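ABC transporter periplasmic peptide-binding protein (Pseudoalteromonas, PDB 4QFL) binds dipeptides of varied sequence, here Ala-Phe, in the periplasm and probably delivers them to an ABC transporter for uptake. Local coordinates at residues 435-439 and 440-444. Sequence-based numbering, arbitrary orientation.
Sequences ADTPD and PDNFF. With ALA (alanine), chain C.
Asp439 and Asn442 close a tight beta turn, the backbone N of Asn442 donating to Asp439 O at 2.9 Å. With CG anti to the backbone N (chi1 -169°), the Asp439 carboxylate swings forward past Pro440, and the anti lone pair of its OD1 accepts from Asp441 N at 3.0 Å. The same oxygen forms a salt bridge with Arg483 of helix 480-497. Were Asp439 an alanine, Asp441 N would probably lose its acceptor and Arg483 its anionic mate. Just before the turn, Thr437 OG1 accepts from Asp439 N at 3.1 Å, forming an ST turn.

The inner side of the bend is buried and closely packed. There the Asn442 side chain lies across that of Asp436, amide and carboxylate planes 79° apart, and Ala435 CB approaches Phe443 CE2 obliquely at 3.7 Å. By contrast, the Pro438-Asp439 corner is partly exposed, and Pro438 points its CB away from residues 440-444. At the buried end, Asp436 OD1 accepts from the N of the bound alanine at 2.8 Å. This loop, following strand 428-434, thus supplies the acidic anchor for the ligand's amino end in the dipeptide pocket of a family 5 solute-binding protein.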
loop_
_atom_site.group_PDB
_atom_site.type_symbol
_atom_site.label_atom_id
_atom_site.label_comp_id
_atom_site.label_asym_id
_atom_site.label_seq_id
_atom_site.Cartn_x
_atom_site.Cartn_y
_atom_site.Cartn_z
ATOM N N ALA A 435 -1.841 4.201 -3.780
ATOM C CA ALA A 435 -0.799 3.906 -4.752
ATOM C C ALA A 435 0.621 4.011 -4.193
ATOM O O ALA A 435 0.930 4.918 -3.417
ATOM C CB ALA A 435 -0.961 4.792 -5.979
ATOM N N ASP A 436 1.476 3.076 -4.602
ATOM C CA ASP A 436 2.874 3.062 -4.175
ATOM C C ASP A 436 3.754 3.863 -5.134
ATOM O O ASP A 436 4.821 4.347 -4.762
ATOM C CB ASP A 436 3.398 1.621 -4.083
ATOM C CG ASP A 436 2.421 0.672 -3.390
ATOM O OD1 ASP A 436 2.200 0.812 -2.161
ATOM O OD2 ASP A 436 1.887 -0.231 -4.071
ATOM N N THR A 437 3.300 3.998 -6.372
ATOM C CA THR A 437 4.028 4.756 -7.387
ATOM C C THR A 437 3.010 5.453 -8.281
ATOM O O THR A 437 1.812 5.177 -8.187
ATOM C CB THR A 437 4.894 3.832 -8.266
ATOM O OG1 THR A 437 4.053 3.133 -9.184
ATOM C CG2 THR A 437 5.653 2.823 -7.415
ATOM N N PRO A 438 3.472 6.372 -9.137
ATOM C CA PRO A 438 2.590 7.002 -10.123
ATOM C C PRO A 438 2.527 6.211 -11.452
ATOM O O PRO A 438 1.968 6.683 -12.452
ATOM C CB PRO A 438 3.233 8.369 -10.313
ATOM C CG PRO A 438 4.668 8.102 -10.146
ATOM C CD PRO A 438 4.801 7.004 -9.124
ATOM N N ASP A 439 3.090 5.006 -11.462
ATOM C CA ASP A 439 2.900 4.121 -12.603
ATOM C C ASP A 439 1.542 3.437 -12.489
ATOM O O ASP A 439 1.290 2.719 -11.526
ATOM C CB ASP A 439 4.019 3.084 -12.713
ATOM C CG ASP A 439 3.980 2.348 -14.028
ATOM O OD1 ASP A 439 3.036 1.576 -14.232
ATOM O OD2 ASP A 439 4.872 2.554 -14.872
ATOM N N PRO A 440 0.663 3.657 -13.481
ATOM C CA PRO A 440 -0.722 3.150 -13.491
ATOM C C PRO A 440 -0.838 1.637 -13.277
ATOM O O PRO A 440 -1.860 1.155 -12.800
ATOM C CB PRO A 440 -1.228 3.528 -14.893
ATOM C CG PRO A 440 -0.392 4.694 -15.288
ATOM C CD PRO A 440 0.968 4.427 -14.699
ATOM N N ASP A 441 0.190 0.887 -13.629
ATOM C CA ASP A 441 0.134 -0.547 -13.416
ATOM C C ASP A 441 -0.079 -0.861 -11.942
ATOM O O ASP A 441 -0.567 -1.938 -11.588
ATOM C CB ASP A 441 1.414 -1.225 -13.890
ATOM C CG ASP A 441 1.453 -2.683 -13.510
ATOM O OD1 ASP A 441 0.778 -3.474 -14.200
ATOM O OD2 ASP A 441 2.130 -3.031 -12.513
ATOM N N ASN A 442 0.303 0.081 -11.085
ATOM C CA ASN A 442 0.201 -0.106 -9.636
ATOM C C ASN A 442 -1.251 -0.186 -9.133
ATOM O O ASN A 442 -1.515 -0.693 -8.040
ATOM C CB ASN A 442 1.001 0.978 -8.893
ATOM C CG ASN A 442 1.126 0.699 -7.392
ATOM O OD1 ASN A 442 1.853 -0.201 -6.965
ATOM N ND2 ASN A 442 0.429 1.483 -6.594
ATOM N N PHE A 443 -2.197 0.285 -9.945
ATOM C CA PHE A 443 -3.615 0.175 -9.612
ATOM C C PHE A 443 -4.223 -1.105 -10.173
ATOM O O PHE A 443 -5.393 -1.389 -9.938
ATOM C CB PHE A 443 -4.402 1.371 -10.160
ATOM C CG PHE A 443 -4.379 2.578 -9.266
ATOM C CD1 PHE A 443 -5.248 2.669 -8.183
ATOM C CD2 PHE A 443 -3.491 3.614 -9.500
ATOM C CE1 PHE A 443 -5.236 3.768 -7.344
ATOM C CE2 PHE A 443 -3.472 4.715 -8.674
ATOM C CZ PHE A 443 -4.345 4.794 -7.592
ATOM N N PHE A 444 -3.435 -1.870 -10.919
ATOM C CA PHE A 444 -3.979 -3.018 -11.630
ATOM C C PHE A 444 -3.322 -4.310 -11.218
ATOM O O PHE A 444 -3.961 -5.185 -10.645
ATOM C CB PHE A 444 -3.849 -2.813 -13.133
ATOM C CG PHE A 444 -4.691 -1.684 -13.656
ATOM C CD1 PHE A 444 -6.072 -1.828 -13.784
ATOM C CD2 PHE A 444 -4.116 -0.483 -14.005
ATOM C CE1 PHE A 444 -6.855 -0.794 -14.272
ATOM C CE2 PHE A 444 -4.889 0.559 -14.495
ATOM C CZ PHE A 444 -6.260 0.405 -14.626
HETATM N N ALA C . -0.455 0.176 -1.420
HETATM C CA ALA C . -0.593 -0.366 -0.072
HETATM C C ALA C . -2.021 -0.190 0.440
HETATM O O ALA C . -2.711 0.754 0.056
HETATM C CB ALA C . 0.406 0.299 0.878
#